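Local structure of protein involved in catabolism of external DNA (2OO3) at residues A15-I18 with K19-L23; K254-L257 with E258-T262; E64-N67 with P68-L71; Y104-I107 with N108-S112; K176-P179 with Y180-N184. The protein probably methylates one adenine of 23S ribosomal RNA at N6, with S-adenosyl-L-methionine as the methyl donor. All blocks are in the same frame, centred on the assembly; numbering follows the deposited sequence.

Contact 1: residues A15-I18 with K19-L23; sequences ADVI and KHITL
Lys19 and Asp16 meet on one turn of helix 14-30, the N-terminal helix that packs against the Rossmann-like sheet of the methyltransferase. The two side chains run alongside each other, and NZ of Lys19 makes a salt bridge with OD1 of Asp16 at 3.1 Å, meeting that oxygen nearly along its C-O bond. The chain of Lys19 is unusual: chi1 stands at 137°, away from any staggered position, and a second bend follows at chi3. Its ammonium is shared, because it also bridges to Asp166, the predicted proton acceptor. The other carboxylate oxygen of Asp16 takes the backbone N-H of Gly12.

His20, predicted to bind S-adenosyl-L-methionine, lies beside the same carboxylate, ring and carboxylate planes 32° apart, with CE1 of His20 3.8 Å from CG of Asp16. ND1 is hydrogen-bonded to OH of Tyr99, which should fix the turn of the ring.

Apolar packing fills another side of the helix. CG1 of Val17 rests on CD1 of Ile21 at 3.6 Å, the two side chains pointing the same way, and helix 249-263 covers them.

Helical hydrogen bonds run throughout, and one carbonyl works twice. O of Ile18 takes the backbone N of Thr22 on one face of its plane and, on the opposite face, OG1 of Thr22 at 2.8 Å.

Contact 2: residues K254-L257 with E258-T262; sequences KLVL and ETLTT
The carboxylate of Glu258 is the flat side-chain group here, and Lys254 meets it from one end: NZ lies 2.7 Å from OE1 of Glu258, nearly in line with the C-O bond, in a short salt bridge. The flat peptide carbonyl of Leu255 is gripped on both faces, by the backbone N of Thr259 from one and by OG1 of Thr259 from the other, each 3.0 Å from O of Leu255. Further on, the hydroxyl of Thr262 gives a hydrogen bond to O of Thr259 within the carbonyl plane, OG1 to O 2.6 Å.

The i to i+4 salt bridge belongs to the outer side of helix 249-263. Lys254 stays extended until its last torsion, where a turn of -60° brings the ammonium round to Glu258, itself extended beyond CG. Tyr271 of the neighbouring strand 270-275 touches both side chains. Thr261 OG1 bonds O of Glu258 at 2.8 Å.

The inner side is apolar. CG1 of Val256 lies 3.9 Å from CD1 of Leu260, the two side chains alongside each other, and both rest on helix 14-30. Leu257 is buried too, touching Ile18 and strand 220-226.

The chemistry is that of an amphipathic helix: an ion pair toward solvent, the side chains of Val256, Leu257 and Leu260 inward, and threonine hydroxyls that turn back to donate to carbonyls of their own backbone.

Contact 3: residues E64-N67 with P68-L71; sequences EGIN and PVWL
Ile66 and Trp70 lie alongside each other one turn apart on the short helix 66-71, and two backbone hydrogen bonds make up its regular part. The backbone N of Trp70 gives a short, nearly straight bond to O of Ile66, 2.7 Å and 169°. Next to it, N of Leu71 bonds O of Asn67 at 2.8 Å.

Pro68 sits in the first turn, where its missing N-H costs no helical bond. Its ring CD comes within 3.1 Å of O of Gly65, the residue at which the chain turns into the helix.

Among the apolar contacts, CD1 of Ile66 lies against CB of Trp70 at 4.2 Å, the side chains pointing the same way. The indole itself leads away from residues 64-67, with CG anti to the backbone N (chi1 173°). On the outer side, CD1 of Leu71 reaches ND2 of Asn67 at 3.8 Å, a van der Waals contact between a methyl and the amide nitrogen.

Outside the turn, NE1 of Trp70 bonds the carbonyl of Ser94, and Arg73 makes a cation-pi contact with the indole. Helix 81-90 receives Ile66 and Trp70, while Val69 and Pro68 lean on helix 249-263.

Contact 4: residues Y104-I107 with N108-S112; sequences YFAI and NQLRS
From Tyr104 to Gln109 the chain is the last part of helix 102-109, and Leu110 is the first residue to leave helical backbone angles, though its N still bonds O of Ala106 at 2.9 Å.

The side chain of Asn108 folds back on the turn before it. ND2 of Asn108 gives an almost straight hydrogen bond, 3.0 Å and 174°, to O of Tyr104, an oxygen that lies in the amide plane of Asn108. The same carbonyl also accepts the backbone N of Asn108 from its opposite face, at a longer 3.3 Å; that N-H leans as well toward O of Phe105 in a weak bond. A chi1 of -92°, off the staggered values, lets the amide reach so far back. ND2 then lies 3.4 Å from CE2 of Tyr104, amide and ring planes 45° apart.

Gln89 on helix 81-90 binds both side chains, through OH of Tyr104 and OD1 of Asn108. On the sheet side, CB of Ala106 meets CD1 of Leu110 at 4.2 Å, and both touch Leu116 of strand 115-119. Phe105 instead packs against the ring of His20, predicted to bind S-adenosyl-L-methionine.

The implication is a polar group used as an internal brace: the amide of Asn108 adds a second donor to the carbonyl of Tyr104 and, with Gln89 on its oxygen, is held in one orientation. NE2 of Gln109 bonds O of Thr24, whereas its OE1 is buried with no partner in the model.

Contact 5: residues K176-P179 with Y180-N184; sequences KEIP and YAIKN
Lys183 and Pro179 are joined by the shortest polar link of this turn of helix 174-188, the backbone N of Lys183 giving a bond of 2.8 Å to O of Pro179. Ala181 N to Glu177 O is similar, at 2.9 Å. Between them N of Ile182 bonds O of Ile178 at 3.0 Å, straight at 172°. The first bond, from N of Tyr180 to O of Lys176, is stretched to 3.3 Å. It stands next to Pro179, whose ring nitrogen has no hydrogen to give to the turn before, and the helix kinks there.

Glu177 makes its salt bridge with Arg171, which precedes the helix. Tyr180 and Lys183 turn outward. The phenol of Tyr180 leaves the turn, its CG anti to the backbone N (chi1 -173°), and only its CB stays near, 3.3 Å from O of Lys176.

The packing lies on the inner side. CG2 of Ile178 meets CD1 of Ile182 at 3.8 Å, the side chains slanting across each other, and both rest on Val196 of strand 193-200. Pro179 presses on helix 203-216, and Ala181 on helix 146-153.

This is the helix of a beta-alpha-beta unit between strands 161-165 and 193-200. Its chemistry implies that across this turn the backbone supplies the polar bonds and the branched side chains supply the seam with the sheet.

Overall arrangement
Contacts 1 and 4 are buried; contacts 2, 3 and 5 each keep one side toward solvent. Contact 1 is the hub: its helix 14-30 touches contact 2 through Ile18 and Leu257, contact 3 through Val17 and Gly65, and contact 4 through His20 and Phe105. Contacts 2 and 3 also meet, Leu260 against Val69. Contact 5 stands apart, about 13 Å from contact 1 at the nearest atoms, on the other side of the chain's centre from contact 3. Salt bridges within the turn occur in contacts 1 and 2, but the first belongs to a mostly buried contact beside the predicted active site and the second lies on the surface. Doubly used carbonyls recur in contacts 1, 2 and 4.

Contact 1: residues A15-I18 with K19-L23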
loop_
_atom_site.group_PDB
_atom_site.type_symbol
_atom_site.label_atom_id
_atom_site.label_comp_id
_atom_site.label_asym_id
_atom_site.label_seq_id
_atom_site.Cartn_x
_atom_site.Cartn_y
_atom_site.Cartn_z
ATOM N N ALA A 15 7.549 1.684 -6.520
ATOM C CA ALA A 15 6.972 1.782 -5.178
ATOM C C ALA A 15 5.508 1.405 -5.174
ATOM O O ALA A 15 5.044 0.716 -4.256
ATOM C CB ALA A 15 7.123 3.193 -4.647
ATOM N N ASP A 16 4.768 1.871 -6.184
ATOM C CA ASP A 16 3.387 1.404 -6.384
ATOM C C ASP A 16 3.320 -0.105 -6.502
ATOM O O ASP A 16 2.449 -0.741 -5.948
ATOM C CB ASP A 16 2.766 2.034 -7.630
ATOM C CG ASP A 16 2.040 3.357 -7.321
ATOM O OD1 ASP A 16 2.024 3.784 -6.136
ATOM O OD2 ASP A 16 1.482 3.960 -8.279
ATOM N N VAL A 17 4.241 -0.692 -7.251
ATOM C CA VAL A 17 4.184 -2.127 -7.469
ATOM C C VAL A 17 4.292 -2.883 -6.142
ATOM O O VAL A 17 3.412 -3.713 -5.803
ATOM C CB VAL A 17 5.274 -2.613 -8.466
ATOM C CG1 VAL A 17 5.291 -4.168 -8.521
ATOM C CG2 VAL A 17 5.000 -2.040 -9.846
ATOM N N ILE A 18 5.341 -2.587 -5.361
ATOM C CA ILE A 18 5.480 -3.310 -4.101
ATOM C C ILE A 18 4.363 -2.980 -3.096
ATOM O O ILE A 18 3.837 -3.866 -2.393
ATOM C CB ILE A 18 6.886 -3.205 -3.460
ATOM C CG1 ILE A 18 6.932 -4.014 -2.132
ATOM C CG2 ILE A 18 7.259 -1.768 -3.160
ATOM C CD1 ILE A 18 6.626 -5.565 -2.275
ATOM N N LYS A 19 3.969 -1.722 -3.035
ATOM C CA LYS A 19 2.882 -1.333 -2.129
ATOM C C LYS A 19 1.552 -2.032 -2.484
ATOM O O LYS A 19 0.816 -2.522 -1.599
ATOM C CB LYS A 19 2.793 0.203 -2.092
ATOM C CG LYS A 19 1.444 0.817 -2.145
ATOM C CD LYS A 19 1.465 2.373 -2.228
ATOM C CE LYS A 19 2.682 2.948 -2.949
ATOM N NZ LYS A 19 2.565 4.429 -3.103
ATOM N N HIS A 20 1.233 -2.094 -3.771
ATOM C CA HIS A 20 -0.055 -2.658 -4.178
ATOM C C HIS A 20 -0.095 -4.184 -4.116
ATOM O O HIS A 20 -1.113 -4.746 -3.772
ATOM C CB HIS A 20 -0.465 -2.140 -5.553
ATOM C CG HIS A 20 -0.826 -0.678 -5.551
ATOM N ND1 HIS A 20 -0.657 0.131 -6.656
ATOM C CD2 HIS A 20 -1.372 0.112 -4.587
ATOM C CE1 HIS A 20 -1.086 1.351 -6.380
ATOM N NE2 HIS A 20 -1.515 1.370 -5.129
ATOM N N ILE A 21 1.020 -4.852 -4.410
ATOM C CA ILE A 21 1.053 -6.296 -4.240
ATOM C C ILE A 21 0.896 -6.611 -2.764
ATOM O O ILE A 21 0.142 -7.542 -2.410
ATOM C CB ILE A 21 2.378 -6.922 -4.767
ATOM C CG1 ILE A 21 2.485 -6.651 -6.271
ATOM C CG2 ILE A 21 2.420 -8.436 -4.446
ATOM C CD1 ILE A 21 3.862 -7.019 -6.885
ATOM N N THR A 22 1.611 -5.847 -1.916
ATOM C CA THR A 22 1.474 -5.964 -0.448
ATOM C C THR A 22 0.014 -5.831 -0.029
ATOM O O THR A 22 -0.505 -6.680 0.686
ATOM C CB THR A 22 2.344 -4.945 0.285
ATOM O OG1 THR A 22 3.729 -5.240 -0.013
ATOM C CG2 THR A 22 2.147 -5.048 1.798
ATOM N N LEU A 23 -0.644 -4.767 -0.475
ATOM C CA LEU A 23 -2.082 -4.600 -0.228
ATOM C C LEU A 23 -2.884 -5.843 -0.659
ATOM O O LEU A 23 -3.695 -6.348 0.106
ATOM C CB LEU A 23 -2.590 -3.347 -0.970
ATOM C CG LEU A 23 -4.095 -3.060 -0.890
ATOM C CD1 LEU A 23 -4.616 -2.941 0.562
ATOM C CD2 LEU A 23 -4.429 -1.769 -1.695
#

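Contact 2: residues K254-L257 with E258-T262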
loop_
_atom_site.group_PDB
_atom_site.type_symbol
_atom_site.label_atom_id
_atom_site.label_comp_id
_atom_site.label_asym_id
_atom_site.label_seq_id
_atom_site.Cartn_x
_atom_site.Cartn_y
_atom_site.Cartn_z
ATOM N N LYS A 254 8.589 -12.307 1.053
ATOM C CA LYS A 254 9.952 -12.633 0.642
ATOM C C LYS A 254 10.015 -13.138 -0.805
ATOM O O LYS A 254 10.888 -12.724 -1.565
ATOM C CB LYS A 254 10.552 -13.674 1.598
ATOM C CG LYS A 254 12.070 -13.954 1.399
ATOM C CD LYS A 254 12.567 -14.951 2.465
ATOM C CE LYS A 254 14.039 -15.364 2.270
ATOM N NZ LYS A 254 14.156 -16.004 0.930
ATOM N N LEU A 255 9.102 -14.041 -1.172
ATOM C CA LEU A 255 9.011 -14.511 -2.558
ATOM C C LEU A 255 8.702 -13.332 -3.480
ATOM O O LEU A 255 9.297 -13.200 -4.551
ATOM C CB LEU A 255 7.948 -15.612 -2.756
ATOM C CG LEU A 255 7.829 -16.145 -4.223
ATOM C CD1 LEU A 255 9.165 -16.513 -4.881
ATOM C CD2 LEU A 255 6.844 -17.327 -4.371
ATOM N N VAL A 256 7.780 -12.469 -3.063
ATOM C CA VAL A 256 7.416 -11.341 -3.912
ATOM C C VAL A 256 8.659 -10.456 -4.134
ATOM O O VAL A 256 9.006 -10.125 -5.271
ATOM C CB VAL A 256 6.275 -10.503 -3.287
ATOM C CG1 VAL A 256 6.114 -9.115 -4.030
ATOM C CG2 VAL A 256 4.935 -11.296 -3.302
ATOM N N LEU A 257 9.307 -10.061 -3.037
ATOM C CA LEU A 257 10.467 -9.159 -3.106
ATOM C C LEU A 257 11.615 -9.761 -3.909
ATOM O O LEU A 257 12.236 -9.053 -4.702
ATOM C CB LEU A 257 10.955 -8.765 -1.705
ATOM C CG LEU A 257 9.986 -7.913 -0.869
ATOM C CD1 LEU A 257 10.392 -7.900 0.621
ATOM C CD2 LEU A 257 9.931 -6.478 -1.416
ATOM N N GLU A 258 11.895 -11.057 -3.725
ATOM C CA GLU A 258 12.913 -11.718 -4.558
ATOM C C GLU A 258 12.566 -11.601 -6.020
ATOM O O GLU A 258 13.431 -11.281 -6.836
ATOM C CB GLU A 258 13.032 -13.211 -4.268
ATOM C CG GLU A 258 13.453 -13.612 -2.881
ATOM C CD GLU A 258 13.695 -15.121 -2.846
ATOM O OE1 GLU A 258 13.810 -15.692 -1.738
ATOM O OE2 GLU A 258 13.774 -15.723 -3.961
ATOM N N THR A 259 11.309 -11.905 -6.372
ATOM C CA THR A 259 10.861 -11.758 -7.765
ATOM C C THR A 259 11.052 -10.331 -8.304
ATOM O O THR A 259 11.572 -10.138 -9.415
ATOM C CB THR A 259 9.387 -12.218 -7.957
ATOM O OG1 THR A 259 9.268 -13.556 -7.482
ATOM C CG2 THR A 259 8.995 -12.207 -9.394
ATOM N N LEU A 260 10.634 -9.334 -7.534
ATOM C CA LEU A 260 10.763 -7.933 -7.981
ATOM C C LEU A 260 12.226 -7.480 -8.252
ATOM O O LEU A 260 12.498 -6.690 -9.177
ATOM C CB LEU A 260 10.061 -6.995 -6.983
ATOM C CG LEU A 260 8.534 -7.194 -6.927
ATOM C CD1 LEU A 260 7.963 -6.201 -5.938
ATOM C CD2 LEU A 260 7.911 -6.982 -8.349
ATOM N N THR A 261 13.165 -7.964 -7.447
ATOM C CA THR A 261 14.565 -7.599 -7.650
ATOM C C THR A 261 15.086 -8.200 -8.957
ATOM O O THR A 261 16.120 -7.754 -9.442
ATOM C CB THR A 261 15.492 -8.028 -6.509
ATOM O OG1 THR A 261 15.503 -9.455 -6.399
ATOM C CG2 THR A 261 15.055 -7.432 -5.171
ATOM N N THR A 262 14.394 -9.189 -9.531
ATOM C CA THR A 262 14.787 -9.677 -10.860
ATOM C C THR A 262 14.294 -8.746 -11.989
ATOM O O THR A 262 14.795 -8.820 -13.098
ATOM C CB THR A 262 14.331 -11.134 -11.152
ATOM O OG1 THR A 262 12.913 -11.190 -11.369
ATOM C CG2 THR A 262 14.719 -12.083 -10.008
#

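Contact 3: residues E64-N67 with P68-L71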
loop_
_atom_site.group_PDB
_atom_site.type_symbol
_atom_site.label_atom_id
_atom_site.label_comp_id
_atom_site.label_asym_id
_atom_site.label_seq_id
_atom_site.Cartn_x
_atom_site.Cartn_y
_atom_site.Cartn_z
ATOM N N GLU A 64 9.245 1.526 -15.723
ATOM C CA GLU A 64 10.220 0.883 -14.842
ATOM C C GLU A 64 9.631 0.285 -13.589
ATOM O O GLU A 64 10.376 -0.156 -12.696
ATOM C CB GLU A 64 11.268 1.888 -14.430
ATOM C CG GLU A 64 12.172 2.228 -15.584
ATOM C CD GLU A 64 13.256 3.184 -15.173
ATOM O OE1 GLU A 64 13.016 3.997 -14.223
ATOM O OE2 GLU A 64 14.336 3.110 -15.806
ATOM N N GLY A 65 8.303 0.292 -13.492
ATOM C CA GLY A 65 7.664 -0.279 -12.337
ATOM C C GLY A 65 6.804 -1.389 -12.846
ATOM O O GLY A 65 7.292 -2.478 -13.107
ATOM N N ILE A 66 5.512 -1.103 -12.983
ATOM C CA ILE A 66 4.570 -2.077 -13.474
ATOM C C ILE A 66 4.907 -2.650 -14.875
ATOM O O ILE A 66 4.671 -3.828 -15.123
ATOM C CB ILE A 66 3.103 -1.553 -13.444
ATOM C CG1 ILE A 66 2.099 -2.639 -13.869
ATOM C CG2 ILE A 66 2.909 -0.333 -14.340
ATOM C CD1 ILE A 66 2.229 -3.959 -13.092
ATOM N N ASN A 67 5.429 -1.836 -15.794
ATOM C CA ASN A 67 5.508 -2.338 -17.167
ATOM C C ASN A 67 6.315 -3.654 -17.355
ATOM O O ASN A 67 5.836 -4.558 -18.046
ATOM C CB ASN A 67 5.939 -1.252 -18.164
ATOM C CG ASN A 67 5.376 -1.490 -19.555
ATOM O OD1 ASN A 67 4.228 -1.932 -19.709
ATOM N ND2 ASN A 67 6.173 -1.188 -20.584
ATOM N N PRO A 68 7.540 -3.753 -16.788
ATOM C CA PRO A 68 8.277 -5.040 -16.928
ATOM C C PRO A 68 7.559 -6.227 -16.271
ATOM O O PRO A 68 7.639 -7.365 -16.753
ATOM C CB PRO A 68 9.611 -4.777 -16.192
ATOM C CG PRO A 68 9.744 -3.258 -16.150
ATOM C CD PRO A 68 8.327 -2.737 -16.060
ATOM N N VAL A 69 6.848 -5.945 -15.184
ATOM C CA VAL A 69 6.150 -6.970 -14.425
ATOM C C VAL A 69 4.957 -7.421 -15.266
ATOM O O VAL A 69 4.727 -8.646 -15.449
ATOM C CB VAL A 69 5.728 -6.431 -12.998
ATOM C CG1 VAL A 69 4.822 -7.404 -12.280
ATOM C CG2 VAL A 69 6.954 -6.178 -12.136
ATOM N N TRP A 70 4.224 -6.440 -15.796
ATOM C CA TRP A 70 3.060 -6.688 -16.625
ATOM C C TRP A 70 3.407 -7.434 -17.910
ATOM O O TRP A 70 2.736 -8.404 -18.272
ATOM C CB TRP A 70 2.382 -5.374 -17.009
ATOM C CG TRP A 70 1.239 -5.502 -18.035
ATOM C CD1 TRP A 70 1.269 -5.091 -19.352
ATOM C CD2 TRP A 70 -0.090 -6.040 -17.815
ATOM N NE1 TRP A 70 0.056 -5.353 -19.954
ATOM C CE2 TRP A 70 -0.792 -5.934 -19.042
ATOM C CE3 TRP A 70 -0.744 -6.611 -16.702
ATOM C CZ2 TRP A 70 -2.132 -6.342 -19.187
ATOM C CZ3 TRP A 70 -2.078 -7.038 -16.848
ATOM C CH2 TRP A 70 -2.752 -6.899 -18.091
ATOM N N LEU A 71 4.441 -6.969 -18.598
ATOM C CA LEU A 71 4.860 -7.618 -19.834
ATOM C C LEU A 71 5.217 -9.087 -19.612
ATOM O O LEU A 71 4.949 -9.921 -20.482
ATOM C CB LEU A 71 6.042 -6.868 -20.461
ATOM C CG LEU A 71 5.651 -5.520 -21.074
ATOM C CD1 LEU A 71 6.860 -4.795 -21.597
ATOM C CD2 LEU A 71 4.608 -5.673 -22.171
#

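Contact 4: residues Y104-I107 with N108-S112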
loop_
_atom_site.group_PDB
_atom_site.type_symbol
_atom_site.label_atom_id
_atom_site.label_comp_id
_atom_site.label_asym_id
_atom_site.label_seq_id
_atom_site.Cartn_x
_atom_site.Cartn_y
_atom_site.Cartn_z
ATOM N N TYR A 104 -9.069 0.978 -6.036
ATOM C CA TYR A 104 -9.512 0.066 -7.094
ATOM C C TYR A 104 -9.116 -1.382 -6.787
ATOM O O TYR A 104 -9.916 -2.305 -6.996
ATOM C CB TYR A 104 -8.977 0.534 -8.465
ATOM C CG TYR A 104 -9.712 -0.077 -9.634
ATOM C CD1 TYR A 104 -10.769 0.607 -10.252
ATOM C CD2 TYR A 104 -9.335 -1.314 -10.150
ATOM C CE1 TYR A 104 -11.488 0.037 -11.321
ATOM C CE2 TYR A 104 -10.024 -1.878 -11.264
ATOM C CZ TYR A 104 -11.097 -1.194 -11.818
ATOM O OH TYR A 104 -11.773 -1.729 -12.888
ATOM N N PHE A 105 -7.921 -1.607 -6.245
ATOM C CA PHE A 105 -7.603 -2.953 -5.726
ATOM C C PHE A 105 -8.560 -3.393 -4.605
ATOM O O PHE A 105 -9.072 -4.547 -4.606
ATOM C CB PHE A 105 -6.131 -3.012 -5.255
ATOM C CG PHE A 105 -5.125 -2.903 -6.391
ATOM C CD1 PHE A 105 -4.852 -4.013 -7.214
ATOM C CD2 PHE A 105 -4.448 -1.720 -6.624
ATOM C CE1 PHE A 105 -3.913 -3.913 -8.270
ATOM C CE2 PHE A 105 -3.495 -1.615 -7.673
ATOM C CZ PHE A 105 -3.248 -2.710 -8.493
ATOM N N ALA A 106 -8.797 -2.518 -3.631
ATOM C CA ALA A 106 -9.609 -2.901 -2.467
ATOM C C ALA A 106 -11.061 -3.257 -2.843
ATOM O O ALA A 106 -11.647 -4.233 -2.360
ATOM C CB ALA A 106 -9.553 -1.797 -1.386
ATOM N N ILE A 107 -11.638 -2.461 -3.732
ATOM C CA ILE A 107 -12.992 -2.698 -4.180
ATOM C C ILE A 107 -13.073 -4.037 -4.901
ATOM O O ILE A 107 -14.072 -4.733 -4.816
ATOM C CB ILE A 107 -13.484 -1.513 -5.066
ATOM C CG1 ILE A 107 -13.738 -0.282 -4.192
ATOM C CG2 ILE A 107 -14.777 -1.867 -5.725
ATOM C CD1 ILE A 107 -13.909 1.090 -4.990
ATOM N N ASN A 108 -11.999 -4.429 -5.577
ATOM C CA ASN A 108 -12.006 -5.727 -6.239
ATOM C C ASN A 108 -11.936 -6.918 -5.303
ATOM O O ASN A 108 -12.641 -7.902 -5.520
ATOM C CB ASN A 108 -10.914 -5.826 -7.319
ATOM C CG ASN A 108 -11.431 -5.412 -8.669
ATOM O OD1 ASN A 108 -12.046 -6.215 -9.392
ATOM N ND2 ASN A 108 -11.261 -4.136 -8.994
ATOM N N GLN A 109 -11.112 -6.847 -4.269
ATOM C CA GLN A 109 -10.946 -7.980 -3.374
ATOM C C GLN A 109 -11.877 -8.068 -2.151
ATOM O O GLN A 109 -12.064 -9.161 -1.570
ATOM C CB GLN A 109 -9.509 -7.993 -2.899
ATOM C CG GLN A 109 -8.585 -8.761 -3.850
ATOM C CD GLN A 109 -7.185 -8.696 -3.348
ATOM O OE1 GLN A 109 -6.581 -7.638 -3.378
ATOM N NE2 GLN A 109 -6.691 -9.789 -2.800
ATOM N N LEU A 110 -12.419 -6.937 -1.732
ATOM C CA LEU A 110 -13.297 -6.911 -0.572
ATOM C C LEU A 110 -14.689 -7.431 -0.913
ATOM O O LEU A 110 -14.974 -7.691 -2.088
ATOM C CB LEU A 110 -13.336 -5.507 0.057
ATOM C CG LEU A 110 -12.028 -5.164 0.805
ATOM C CD1 LEU A 110 -12.069 -3.728 1.317
ATOM C CD2 LEU A 110 -11.813 -6.089 1.967
ATOM N N ARG A 111 -15.536 -7.598 0.112
ATOM C CA ARG A 111 -16.840 -8.244 -0.061
ATOM C C ARG A 111 -17.982 -7.264 0.208
ATOM O O ARG A 111 -17.776 -6.198 0.798
ATOM C CB ARG A 111 -16.921 -9.456 0.878
ATOM C CG ARG A 111 -15.744 -10.355 0.635
ATOM C CD ARG A 111 -15.222 -11.040 1.841
ATOM N NE ARG A 111 -14.979 -10.188 3.009
ATOM C CZ ARG A 111 -14.823 -10.701 4.224
ATOM N NH1 ARG A 111 -14.872 -12.025 4.353
ATOM N NH2 ARG A 111 -14.639 -9.932 5.295
ATOM N N SER A 112 -19.193 -7.636 -0.199
ATOM C CA SER A 112 -20.353 -6.791 0.043
ATOM C C SER A 112 -20.556 -6.503 1.510
ATOM O O SER A 112 -21.092 -5.441 1.851
ATOM C CB SER A 112 -21.623 -7.423 -0.538
ATOM O OG SER A 112 -21.767 -8.753 -0.078
#

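Contact 5: residues K176-P179 with Y180-N184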
loop_
_atom_site.group_PDB
_atom_site.type_symbol
_atom_site.label_atom_id
_atom_site.label_comp_id
_atom_site.label_asym_id
_atom_site.label_seq_id
_atom_site.Cartn_x
_atom_site.Cartn_y
_atom_site.Cartn_z
ATOM N N LYS A 176 7.177 12.548 11.140
ATOM C CA LYS A 176 6.799 12.461 12.562
ATOM C C LYS A 176 5.295 12.491 12.804
ATOM O O LYS A 176 4.823 11.856 13.757
ATOM C CB LYS A 176 7.515 13.509 13.427
ATOM C CG LYS A 176 7.337 14.894 13.015
ATOM C CD LYS A 176 7.709 15.827 14.178
ATOM C CE LYS A 176 7.154 17.235 13.930
ATOM N NZ LYS A 176 8.076 17.962 13.009
ATOM N N GLU A 177 4.539 13.192 11.948
ATOM C CA GLU A 177 3.068 13.189 12.089
ATOM C C GLU A 177 2.483 11.774 11.968
ATOM O O GLU A 177 1.595 11.383 12.708
ATOM C CB GLU A 177 2.437 14.071 11.033
ATOM C CG GLU A 177 2.709 15.551 11.266
ATOM C CD GLU A 177 2.336 16.428 10.094
ATOM O OE1 GLU A 177 1.910 15.894 9.044
ATOM O OE2 GLU A 177 2.461 17.669 10.230
ATOM N N ILE A 178 2.988 11.024 10.996
ATOM C CA ILE A 178 2.421 9.722 10.656
ATOM C C ILE A 178 2.575 8.713 11.786
ATOM O O ILE A 178 1.571 8.160 12.220
ATOM C CB ILE A 178 2.965 9.201 9.275
ATOM C CG1 ILE A 178 2.386 10.070 8.149
ATOM C CG2 ILE A 178 2.666 7.725 9.077
ATOM C CD1 ILE A 178 0.852 10.069 8.029
ATOM N N PRO A 179 3.805 8.483 12.290
ATOM C CA PRO A 179 3.872 7.533 13.402
ATOM C C PRO A 179 3.119 7.998 14.642
ATOM O O PRO A 179 2.649 7.162 15.390
ATOM C CB PRO A 179 5.362 7.465 13.719
ATOM C CG PRO A 179 6.045 7.834 12.397
ATOM C CD PRO A 179 5.143 8.951 11.900
ATOM N N TYR A 180 3.051 9.312 14.862
ATOM C CA TYR A 180 2.278 9.874 15.971
ATOM C C TYR A 180 0.797 9.468 15.838
ATOM O O TYR A 180 0.212 8.963 16.782
ATOM C CB TYR A 180 2.382 11.397 16.000
ATOM C CG TYR A 180 1.728 12.033 17.225
ATOM C CD1 TYR A 180 2.367 12.010 18.448
ATOM C CD2 TYR A 180 0.477 12.647 17.145
ATOM C CE1 TYR A 180 1.799 12.587 19.572
ATOM C CE2 TYR A 180 -0.113 13.237 18.281
ATOM C CZ TYR A 180 0.571 13.202 19.488
ATOM O OH TYR A 180 0.032 13.770 20.651
ATOM N N ALA A 181 0.222 9.689 14.661
ATOM C CA ALA A 181 -1.158 9.312 14.403
ATOM C C ALA A 181 -1.398 7.787 14.526
ATOM O O ALA A 181 -2.413 7.355 15.090
ATOM C CB ALA A 181 -1.591 9.809 13.026
ATOM N N ILE A 182 -0.503 6.977 13.965
ATOM C CA ILE A 182 -0.631 5.509 14.121
ATOM C C ILE A 182 -0.513 5.090 15.582
ATOM O O ILE A 182 -1.276 4.250 16.041
ATOM C CB ILE A 182 0.380 4.734 13.249
ATOM C CG1 ILE A 182 0.193 5.107 11.773
ATOM C CG2 ILE A 182 0.286 3.190 13.494
ATOM C CD1 ILE A 182 1.354 4.662 10.839
ATOM N N LYS A 183 0.427 5.678 16.333
ATOM C CA LYS A 183 0.532 5.336 17.743
ATOM C C LYS A 183 -0.797 5.596 18.455
ATOM O O LYS A 183 -1.264 4.744 19.235
ATOM C CB LYS A 183 1.686 6.104 18.426
ATOM C CG LYS A 183 1.912 5.657 19.897
ATOM C CD LYS A 183 3.158 6.332 20.478
ATOM C CE LYS A 183 3.159 6.282 21.972
ATOM N NZ LYS A 183 4.359 7.031 22.535
ATOM N N ASN A 184 -1.440 6.723 18.147
ATOM C CA ASN A 184 -2.697 7.082 18.818
ATOM C C ASN A 184 -3.800 6.093 18.450
ATOM O O ASN A 184 -4.531 5.625 19.324
ATOM C CB ASN A 184 -3.162 8.490 18.427
ATOM C CG ASN A 184 -4.577 8.797 18.921
ATOM O OD1 ASN A 184 -5.526 8.975 18.119
ATOM N ND2 ASN A 184 -4.737 8.826 20.252
#